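Local coordinates for ChrR-like cupin domain-containing protein (Ralstonia eutropha JMP134, PDB 3EBR) that is of unknown function but has the cupin fold of the ChrR-like family and assembles from four copies, at residues Glu42-Leu47 / Ile109-Val114; Val31-Ile36 / Met137-Asn142; Val66-Gly71 / Ala84-Tyr89. All blocks are in the same frame, centred on the assembly; numbering follows the deposited sequence.

In the fold
All three contacts reach the same antiparallel sheet of the cupin fold. Contact 1 is its middle pair, strands 42-47 and 109-114. On one side Leu46 O lies 3.0 Å from Lys32 N, a probable hydrogen bond that joins it to contact 2, where the sheet meets the helix; on the other, Phe111 N lies 2.7 Å from Tyr67 O, probably likewise bonded, leading to contact 3 and the strand outermost within this chain. The centre of contact 1 is about 11 Å from each of the other two centres, which are about 21 Å apart. The side chains of Thr43, Val66 and Val31 come within about 3, 4 and 5 Å of bound PEG, probably from the crystallisation liquor.

Contact 1: residues Glu42-Leu47 / Ile109-Val114; sequences ETITLL and ITFNIV
Ile44 and Phe111 meet on one face of an antiparallel strand pair in the middle of the cupin sheet. The CG2 branch of Ile44 comes obliquely against the far end of the ring, 3.4 Å from Phe111 CE1. Leu46 sits near the ring plane at its edge, its CD2 4.0 Å from Phe111 CB; the same methyl reaches Ile109 CG2 at 4.2 Å. With CG anti to the backbone N (chi1 175°), the Phe111 ring extends along the sheet to Ile44. Ile113 carries this apolar face on and packs against Ile113 of the second subunit.

In the backbone, Thr43 with Val114, Thr45 with Asn112 and Leu47 with Thr110 are hydrogen-bonded pairs, each closed by two N-H...O bonds. The middle pair is straight, Asn112 N giving to Thr45 O over 2.8 Å at 177°; at the Leu47 end the bonds are more bent. CA-H...O contacts fill in between, as with Ile44 CA and Asn112 O at 3.4 Å.

The other face is more polar. Thr43 OG1 makes a weak hydrogen bond to a bound PEG. The Asn112 amide crosses Leu47 at about a right angle, ND2 lying 3.7 Å from Leu47 CD2. Its other end is held within its own strand: Thr110 OG1 donates to Asn112 OD1 over 3.0 Å, in the carbonyl plane and on a lone pair.

Contact 2: residues Val31-Ile36 / Met137-Asn142; sequences VKYFKI and MDRYLN
Tyr33 and Ile36 carry the apolar side of this contact, in which strand 30-37 of the cupin sheet is covered by the helix 133-146. Strand 31-33 and helix 137-142 run nearly perpendicular, at 93°, with their axes 9.8 Å apart. Tyr33 and Tyr140 lie alongside with their side chains running opposite ways, Tyr33 CD2 resting 4.1 Å from Tyr140 CB. Arg139 CD lies at the edge of the Tyr33 ring, near the ring plane, 4.2 Å from Tyr33 CE2, while Val31 CG2 sits over one face of that ring, toward its rim. Ile36 meets the helix with two branches. Its CG2 touches CE of the selenomethionine at Met137 at 3.8 Å, and its CD1 rests against the helix backbone, 3.7 Å from Met137 N. Met137 leaves the helix pointing away from the strand; two bends in its chain fold its tip back. A classic beta bulge at Phe34 and Lys35, facing Ile44, separates Tyr33 from Ile36.

Arg139 brings the polar end of the contact. The guanidinium is tilted only 25° from the Tyr33 ring plane, and Arg139 NH1 comes 3.1 Å from Tyr33 OH.

Beyond the two segments, Arg139 NE donates to Ala23 O, NH1 forms a salt bridge with Glu131, and Phe22 makes a cation-pi contact. Two polar partners on different nitrogens limit the rotation of this buried guanidinium, and Glu131 probably offsets its charge.

Contact 3: residues Val66-Gly71 / Ala84-Tyr89; sequences VYTVQG and AGSVVY
The ring of Tyr67 leans over the loop at Gly85 and Ser86, beside Val87 where the strand begins. Val87 CG2 meets it at the edge, close to the ring plane and 4.1 Å from Tyr67 CD1. Two backbone groups approach obliquely: Ser86 O near CD1, and Gly85 CA 3.8 Å from Tyr67 CE1. Phe111 of the second subunit stacks with the same ring, so the ring also takes part in the subunit interface. A chi1 of 172°, turning the ring opposite the backbone N, carries it toward Gly85 and Ser86.

The backbones form an antiparallel ladder, the outermost strand pair of the sheet within this chain. Val66 and Val88 are a hydrogen-bonded pair, with Val66 N to Val88 O and Val88 N to Val66 O both 2.8 Å and nearly straight; on their shared face Val66 CB and Val88 CB are 4.2 Å apart. Tyr67 and Val87 follow as a non-hydrogen-bonded pair. Beyond it the regular bonding breaks: Thr68 N still reaches Ser86 O, at a longer 3.3 Å and tilted from the carbonyl plane, but Thr68 O accepts a hydrogen bond from Gly85 N, at 2.9 Å. Gly85 has a positive phi (92°), and with its psi near zero a side chain here would collide with the Ala84 carbonyl O.

Further along, Ala84 CB rests against the main chain at Gln70 CA. Thr68 OG1 and Ser86 OG come within 3.5 Å of each other, yet each has its hydrogen bond outside: OG1 with Trp73 NE1, OG with His83 O.

Strand 66-70 has strand 108-115 on its far side, where Val69 and Gln70 form a classic beta bulge facing Ile109. Beyond 87-89, an antiparallel strand of the second subunit continues the sheet across the interface.

Contact 1: residues Glu42-Leu47 / Ile109-Val114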
loop_
_atom_site.group_PDB
_atom_site.type_symbol
_atom_site.label_atom_id
_atom_site.label_comp_id
_atom_site.label_asym_id
_atom_site.label_seq_id
_atom_site.Cartn_x
_atom_site.Cartn_y
_atom_site.Cartn_z
ATOM N N GLU A 42 1.370 -9.634 -2.388
ATOM C CA GLU A 42 0.676 -9.135 -3.567
ATOM C C GLU A 42 1.046 -9.951 -4.802
ATOM O O GLU A 42 2.201 -10.319 -4.954
ATOM C CB GLU A 42 1.043 -7.675 -3.810
ATOM C CG GLU A 42 0.104 -6.923 -4.760
ATOM C CD GLU A 42 0.639 -5.550 -5.173
ATOM O OE1 GLU A 42 1.640 -5.502 -5.931
ATOM O OE2 GLU A 42 0.003 -4.529 -4.829
ATOM N N THR A 43 0.061 -10.246 -5.651
ATOM C CA THR A 43 0.291 -10.956 -6.902
ATOM C C THR A 43 -0.388 -10.194 -8.038
ATOM O O THR A 43 -1.441 -9.593 -7.832
ATOM C CB THR A 43 -0.230 -12.394 -6.909
ATOM O OG1 THR A 43 -1.643 -12.366 -6.783
ATOM C CG2 THR A 43 0.372 -13.193 -5.766
ATOM N N ILE A 44 0.263 -10.190 -9.204
ATOM C CA ILE A 44 -0.231 -9.565 -10.432
ATOM C C ILE A 44 -0.366 -10.733 -11.403
ATOM O O ILE A 44 0.611 -11.439 -11.642
ATOM C CB ILE A 44 0.689 -8.478 -10.994
ATOM C CG1 ILE A 44 0.848 -7.319 -9.998
ATOM C CG2 ILE A 44 0.121 -7.940 -12.303
ATOM C CD1 ILE A 44 1.772 -6.190 -10.485
ATOM N N THR A 45 -1.569 -10.975 -11.911
ATOM C CA THR A 45 -1.817 -12.085 -12.835
ATOM C C THR A 45 -2.880 -11.840 -13.889
ATOM O O THR A 45 -3.644 -10.895 -13.781
ATOM C CB THR A 45 -2.344 -13.341 -12.059
ATOM O OG1 THR A 45 -3.559 -12.998 -11.381
ATOM C CG2 THR A 45 -1.355 -13.862 -11.040
ATOM N N LEU A 46 -2.856 -12.678 -14.926
ATOM C CA LEU A 46 -3.887 -12.744 -15.964
ATOM C C LEU A 46 -4.550 -14.034 -15.549
ATOM O O LEU A 46 -3.852 -14.960 -15.114
ATOM C CB LEU A 46 -3.379 -12.809 -17.396
ATOM C CG LEU A 46 -2.943 -11.505 -18.065
ATOM C CD1 LEU A 46 -2.182 -11.804 -19.331
ATOM C CD2 LEU A 46 -4.146 -10.602 -18.344
ATOM N N LEU A 47 -5.870 -14.100 -15.660
ATOM C CA LEU A 47 -6.633 -15.279 -15.268
ATOM C C LEU A 47 -7.658 -15.571 -16.355
ATOM O O LEU A 47 -8.534 -14.747 -16.575
ATOM C CB LEU A 47 -7.279 -14.992 -13.913
ATOM C CG LEU A 47 -8.011 -16.055 -13.101
ATOM C CD1 LEU A 47 -7.079 -17.196 -12.701
ATOM C CD2 LEU A 47 -8.608 -15.404 -11.864
ATOM N N ILE A 109 -11.079 -13.355 -19.665
ATOM C CA ILE A 109 -9.670 -13.069 -19.391
ATOM C C ILE A 109 -9.710 -11.836 -18.498
ATOM O O ILE A 109 -10.387 -10.864 -18.849
ATOM C CB ILE A 109 -8.828 -12.746 -20.637
ATOM C CG1 ILE A 109 -8.975 -13.805 -21.749
ATOM C CG2 ILE A 109 -7.345 -12.589 -20.235
ATOM C CD1 ILE A 109 -8.448 -15.146 -21.399
ATOM N N THR A 110 -9.015 -11.861 -17.360
ATOM C CA THR A 110 -8.976 -10.719 -16.431
ATOM C C THR A 110 -7.575 -10.449 -15.915
ATOM O O THR A 110 -6.852 -11.391 -15.624
ATOM C CB THR A 110 -9.883 -10.945 -15.194
ATOM O OG1 THR A 110 -9.421 -12.078 -14.443
ATOM C CG2 THR A 110 -11.338 -11.156 -15.611
ATOM N N PHE A 111 -7.215 -9.167 -15.805
ATOM C CA PHE A 111 -5.929 -8.712 -15.279
ATOM C C PHE A 111 -6.246 -8.362 -13.841
ATOM O O PHE A 111 -7.019 -7.448 -13.602
ATOM C CB PHE A 111 -5.374 -7.521 -16.043
ATOM C CG PHE A 111 -4.113 -6.975 -15.450
ATOM C CD1 PHE A 111 -2.926 -7.685 -15.560
ATOM C CD2 PHE A 111 -4.096 -5.739 -14.804
ATOM C CE1 PHE A 111 -1.750 -7.195 -15.019
ATOM C CE2 PHE A 111 -2.908 -5.233 -14.267
ATOM C CZ PHE A 111 -1.739 -5.970 -14.366
ATOM N N ASN A 112 -5.622 -9.076 -12.907
ATOM C CA ASN A 112 -5.870 -8.952 -11.483
ATOM C C ASN A 112 -4.657 -8.533 -10.681
ATOM O O ASN A 112 -3.562 -8.986 -10.982
ATOM C CB ASN A 112 -6.276 -10.325 -10.969
ATOM C CG ASN A 112 -7.269 -11.001 -11.869
ATOM O OD1 ASN A 112 -8.366 -10.500 -12.101
ATOM N ND2 ASN A 112 -6.879 -12.149 -12.396
ATOM N N ILE A 113 -4.865 -7.674 -9.679
ATOM C CA ILE A 113 -3.833 -7.220 -8.753
ATOM C C ILE A 113 -4.478 -7.532 -7.415
ATOM O O ILE A 113 -5.364 -6.802 -6.987
ATOM C CB ILE A 113 -3.473 -5.753 -8.892
ATOM C CG1 ILE A 113 -2.979 -5.491 -10.312
ATOM C CG2 ILE A 113 -2.414 -5.373 -7.849
ATOM C CD1 ILE A 113 -2.381 -4.163 -10.483
ATOM N N VAL A 114 -4.049 -8.631 -6.796
ATOM C CA VAL A 114 -4.592 -9.122 -5.550
ATOM C C VAL A 114 -3.622 -8.925 -4.391
ATOM O O VAL A 114 -2.529 -9.461 -4.439
ATOM C CB VAL A 114 -4.926 -10.635 -5.700
ATOM C CG1 VAL A 114 -5.467 -11.214 -4.418
ATOM C CG2 VAL A 114 -5.932 -10.843 -6.826
#

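Contact 2: residues Val31-Ile36 / Met137-Asn142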
loop_
_atom_site.group_PDB
_atom_site.type_symbol
_atom_site.label_atom_id
_atom_site.label_comp_id
_atom_site.label_asym_id
_atom_site.label_seq_id
_atom_site.Cartn_x
_atom_site.Cartn_y
_atom_site.Cartn_z
ATOM N N VAL A 31 -3.989 -19.575 -15.302
ATOM C CA VAL A 31 -3.404 -18.419 -14.621
ATOM C C VAL A 31 -2.022 -18.146 -15.214
ATOM O O VAL A 31 -1.371 -19.074 -15.681
ATOM C CB VAL A 31 -3.304 -18.649 -13.084
ATOM C CG1 VAL A 31 -2.434 -19.868 -12.760
ATOM C CG2 VAL A 31 -2.781 -17.399 -12.347
ATOM N N LYS A 32 -1.612 -16.877 -15.251
ATOM C CA LYS A 32 -0.289 -16.465 -15.726
ATOM C C LYS A 32 0.238 -15.518 -14.649
ATOM O O LYS A 32 -0.395 -14.502 -14.383
ATOM C CB LYS A 32 -0.354 -15.801 -17.106
ATOM C CG LYS A 32 1.019 -15.321 -17.661
ATOM C CD LYS A 32 0.948 -14.645 -19.027
ATOM C CE LYS A 32 0.670 -15.619 -20.151
ATOM N NZ LYS A 32 0.553 -14.929 -21.475
ATOM N N TYR A 33 1.375 -15.852 -14.037
ATOM C CA TYR A 33 1.979 -15.034 -12.974
ATOM C C TYR A 33 3.004 -14.023 -13.495
ATOM O O TYR A 33 3.961 -14.408 -14.171
ATOM C CB TYR A 33 2.645 -15.928 -11.914
ATOM C CG TYR A 33 1.650 -16.787 -11.181
ATOM C CD1 TYR A 33 0.896 -16.252 -10.143
ATOM C CD2 TYR A 33 1.452 -18.129 -11.521
ATOM C CE1 TYR A 33 -0.034 -17.015 -9.464
ATOM C CE2 TYR A 33 0.521 -18.907 -10.835
ATOM C CZ TYR A 33 -0.213 -18.334 -9.806
ATOM O OH TYR A 33 -1.149 -19.045 -9.123
ATOM N N PHE A 34 2.785 -12.744 -13.174
ATOM C CA PHE A 34 3.684 -11.636 -13.538
ATOM C C PHE A 34 4.514 -11.147 -12.356
ATOM O O PHE A 34 5.670 -10.785 -12.545
ATOM C CB PHE A 34 2.905 -10.463 -14.136
ATOM C CG PHE A 34 2.362 -10.743 -15.502
ATOM C CD1 PHE A 34 3.133 -10.483 -16.629
ATOM C CD2 PHE A 34 1.099 -11.280 -15.669
ATOM C CE1 PHE A 34 2.649 -10.737 -17.899
ATOM C CE2 PHE A 34 0.606 -11.543 -16.942
ATOM C CZ PHE A 34 1.383 -11.267 -18.060
ATOM N N LYS A 35 3.926 -11.088 -11.161
ATOM C CA LYS A 35 4.636 -10.635 -9.981
ATOM C C LYS A 35 4.065 -11.385 -8.782
ATOM O O LYS A 35 2.883 -11.671 -8.769
ATOM C CB LYS A 35 4.442 -9.123 -9.821
ATOM C CG LYS A 35 5.610 -8.368 -9.203
ATOM C CD LYS A 35 6.741 -8.295 -10.244
ATOM C CE LYS A 35 7.955 -7.603 -9.755
ATOM N NZ LYS A 35 9.057 -7.784 -10.749
ATOM N N ILE A 36 4.912 -11.761 -7.824
ATOM C CA ILE A 36 4.509 -12.474 -6.614
ATOM C C ILE A 36 5.314 -11.852 -5.478
ATOM O O ILE A 36 6.363 -12.349 -5.135
ATOM C CB ILE A 36 4.742 -14.010 -6.721
ATOM C CG1 ILE A 36 3.963 -14.632 -7.889
ATOM C CG2 ILE A 36 4.342 -14.694 -5.420
ATOM C CD1 ILE A 36 4.115 -16.163 -8.008
HETATM N N MSE A 137 3.575 -18.988 -5.704
HETATM C CA MSE A 137 4.974 -19.273 -5.974
HETATM C C MSE A 137 5.205 -20.780 -6.123
HETATM O O MSE A 137 5.950 -21.182 -7.021
HETATM C CB MSE A 137 5.859 -18.700 -4.849
HETATM C CG MSE A 137 7.363 -18.824 -5.049
HETATM SE SE MSE A 137 7.991 -17.785 -6.562
HETATM C CE MSE A 137 7.897 -15.962 -5.739
ATOM N N ASP A 138 4.601 -21.588 -5.237
ATOM C CA ASP A 138 4.715 -23.056 -5.291
ATOM C C ASP A 138 4.221 -23.566 -6.629
ATOM O O ASP A 138 4.913 -24.346 -7.264
ATOM C CB ASP A 138 3.936 -23.774 -4.161
ATOM C CG ASP A 138 4.594 -23.648 -2.771
ATOM O OD1 ASP A 138 5.715 -23.105 -2.627
ATOM O OD2 ASP A 138 3.971 -24.133 -1.800
ATOM N N ARG A 139 3.051 -23.097 -7.058
ATOM C CA ARG A 139 2.472 -23.487 -8.348
ATOM C C ARG A 139 3.371 -23.049 -9.523
ATOM O O ARG A 139 3.655 -23.860 -10.399
ATOM C CB ARG A 139 1.050 -22.927 -8.467
ATOM C CG ARG A 139 0.324 -23.190 -9.783
ATOM C CD ARG A 139 -1.090 -22.660 -9.944
ATOM N NE ARG A 139 -2.041 -23.120 -8.936
ATOM C CZ ARG A 139 -2.244 -22.566 -7.737
ATOM N NH1 ARG A 139 -1.555 -21.506 -7.305
ATOM N NH2 ARG A 139 -3.150 -23.100 -6.934
ATOM N N TYR A 140 3.822 -21.791 -9.511
ATOM C CA TYR A 140 4.711 -21.257 -10.558
ATOM C C TYR A 140 6.008 -22.075 -10.657
ATOM O O TYR A 140 6.365 -22.525 -11.743
ATOM C CB TYR A 140 4.999 -19.759 -10.337
ATOM C CG TYR A 140 5.993 -19.194 -11.332
ATOM C CD1 TYR A 140 5.605 -18.898 -12.644
ATOM C CD2 TYR A 140 7.324 -18.958 -10.966
ATOM C CE1 TYR A 140 6.524 -18.390 -13.573
ATOM C CE2 TYR A 140 8.247 -18.455 -11.887
ATOM C CZ TYR A 140 7.842 -18.166 -13.185
ATOM O OH TYR A 140 8.752 -17.670 -14.097
ATOM N N LEU A 141 6.669 -22.296 -9.522
ATOM C CA LEU A 141 7.908 -23.093 -9.476
ATOM C C LEU A 141 7.674 -24.594 -9.761
ATOM O O LEU A 141 8.550 -25.218 -10.356
ATOM C CB LEU A 141 8.643 -22.895 -8.139
ATOM C CG LEU A 141 9.171 -21.487 -7.815
ATOM C CD1 LEU A 141 9.688 -21.439 -6.388
ATOM C CD2 LEU A 141 10.252 -21.045 -8.796
ATOM N N ASN A 142 6.541 -25.171 -9.329
ATOM C CA ASN A 142 6.217 -26.602 -9.606
ATOM C C ASN A 142 5.993 -26.879 -11.105
ATOM O O ASN A 142 6.423 -27.921 -11.598
ATOM C CB ASN A 142 5.001 -27.127 -8.798
ATOM C CG ASN A 142 5.288 -27.330 -7.291
ATOM O OD1 ASN A 142 6.425 -27.543 -6.864
ATOM N ND2 ASN A 142 4.227 -27.269 -6.490
#

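Contact 3: residues Val66-Gly71 / Ala84-Tyr89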
loop_
_atom_site.group_PDB
_atom_site.type_symbol
_atom_site.label_atom_id
_atom_site.label_comp_id
_atom_site.label_asym_id
_atom_site.label_seq_id
_atom_site.Cartn_x
_atom_site.Cartn_y
_atom_site.Cartn_z
ATOM N N VAL A 66 -9.506 -5.519 -10.509
ATOM C CA VAL A 66 -9.729 -6.390 -11.654
ATOM C C VAL A 66 -10.068 -5.584 -12.906
ATOM O O VAL A 66 -11.045 -4.842 -12.893
ATOM C CB VAL A 66 -10.891 -7.392 -11.432
ATOM C CG1 VAL A 66 -11.010 -8.298 -12.639
ATOM C CG2 VAL A 66 -10.693 -8.228 -10.182
ATOM N N TYR A 67 -9.234 -5.707 -13.948
ATOM C CA TYR A 67 -9.455 -5.104 -15.253
ATOM C C TYR A 67 -9.831 -6.273 -16.181
ATOM O O TYR A 67 -9.033 -7.195 -16.371
ATOM C CB TYR A 67 -8.240 -4.363 -15.789
ATOM C CG TYR A 67 -8.450 -3.914 -17.218
ATOM C CD1 TYR A 67 -9.291 -2.848 -17.510
ATOM C CD2 TYR A 67 -7.832 -4.575 -18.279
ATOM C CE1 TYR A 67 -9.510 -2.438 -18.833
ATOM C CE2 TYR A 67 -8.050 -4.177 -19.606
ATOM C CZ TYR A 67 -8.881 -3.103 -19.869
ATOM O OH TYR A 67 -9.083 -2.707 -21.161
ATOM N N THR A 68 -11.018 -6.211 -16.777
ATOM C CA THR A 68 -11.513 -7.266 -17.660
ATOM C C THR A 68 -10.980 -7.052 -19.073
ATOM O O THR A 68 -11.350 -6.083 -19.746
ATOM C CB THR A 68 -13.042 -7.278 -17.651
ATOM O OG1 THR A 68 -13.484 -7.379 -16.291
ATOM C CG2 THR A 68 -13.599 -8.438 -18.482
ATOM N N VAL A 69 -10.108 -7.961 -19.510
ATOM C CA VAL A 69 -9.483 -7.881 -20.837
ATOM C C VAL A 69 -10.534 -8.302 -21.864
ATOM O O VAL A 69 -10.695 -7.627 -22.884
ATOM C CB VAL A 69 -8.184 -8.696 -20.903
ATOM C CG1 VAL A 69 -7.551 -8.578 -22.266
ATOM C CG2 VAL A 69 -7.210 -8.191 -19.848
ATOM N N GLN A 70 -11.225 -9.414 -21.603
ATOM C CA GLN A 70 -12.329 -9.856 -22.466
ATOM C C GLN A 70 -13.311 -10.714 -21.693
ATOM O O GLN A 70 -12.978 -11.254 -20.635
ATOM C CB GLN A 70 -11.876 -10.612 -23.718
ATOM C CG GLN A 70 -11.211 -11.963 -23.515
ATOM C CD GLN A 70 -11.256 -12.796 -24.787
ATOM O OE1 GLN A 70 -10.994 -12.296 -25.881
ATOM N NE2 GLN A 70 -11.588 -14.073 -24.644
ATOM N N GLY A 71 -14.499 -10.857 -22.276
ATOM C CA GLY A 71 -15.583 -11.622 -21.701
ATOM C C GLY A 71 -16.344 -10.799 -20.688
ATOM O O GLY A 71 -16.042 -9.614 -20.483
ATOM N N ALA A 84 -15.837 -6.283 -20.748
ATOM C CA ALA A 84 -14.481 -5.994 -21.223
ATOM C C ALA A 84 -14.303 -4.477 -21.208
ATOM O O ALA A 84 -15.209 -3.752 -21.621
ATOM C CB ALA A 84 -14.257 -6.541 -22.607
ATOM N N GLY A 85 -13.172 -4.012 -20.680
ATOM C CA GLY A 85 -12.885 -2.579 -20.546
ATOM C C GLY A 85 -13.314 -1.967 -19.213
ATOM O O GLY A 85 -13.082 -0.775 -18.988
ATOM N N SER A 86 -13.926 -2.765 -18.327
ATOM C CA SER A 86 -14.370 -2.296 -17.019
ATOM C C SER A 86 -13.285 -2.536 -15.988
ATOM O O SER A 86 -12.322 -3.261 -16.250
ATOM C CB SER A 86 -15.632 -3.030 -16.576
ATOM O OG SER A 86 -15.380 -4.404 -16.376
ATOM N N VAL A 87 -13.465 -1.895 -14.832
ATOM C CA VAL A 87 -12.582 -2.005 -13.680
ATOM C C VAL A 87 -13.438 -2.292 -12.450
ATOM O O VAL A 87 -14.386 -1.552 -12.193
ATOM C CB VAL A 87 -11.743 -0.732 -13.415
ATOM C CG1 VAL A 87 -10.955 -0.860 -12.095
ATOM C CG2 VAL A 87 -10.804 -0.480 -14.548
ATOM N N VAL A 88 -13.134 -3.384 -11.747
ATOM C CA VAL A 88 -13.806 -3.769 -10.503
ATOM C C VAL A 88 -12.774 -3.607 -9.378
ATOM O O VAL A 88 -11.637 -4.027 -9.545
ATOM C CB VAL A 88 -14.357 -5.213 -10.527
ATOM C CG1 VAL A 88 -14.890 -5.614 -9.142
ATOM C CG2 VAL A 88 -15.437 -5.362 -11.579
ATOM N N TYR A 89 -13.172 -2.992 -8.264
ATOM C CA TYR A 89 -12.305 -2.778 -7.108
ATOM C C TYR A 89 -12.949 -3.443 -5.887
ATOM O O TYR A 89 -13.886 -2.884 -5.317
ATOM C CB TYR A 89 -12.078 -1.273 -6.868
ATOM C CG TYR A 89 -10.864 -0.936 -5.985
ATOM C CD1 TYR A 89 -10.870 -1.149 -4.587
ATOM C CD2 TYR A 89 -9.712 -0.357 -6.552
ATOM C CE1 TYR A 89 -9.750 -0.828 -3.796
ATOM C CE2 TYR A 89 -8.598 -0.033 -5.771
ATOM C CZ TYR A 89 -8.621 -0.280 -4.399
ATOM O OH TYR A 89 -7.519 0.060 -3.653
#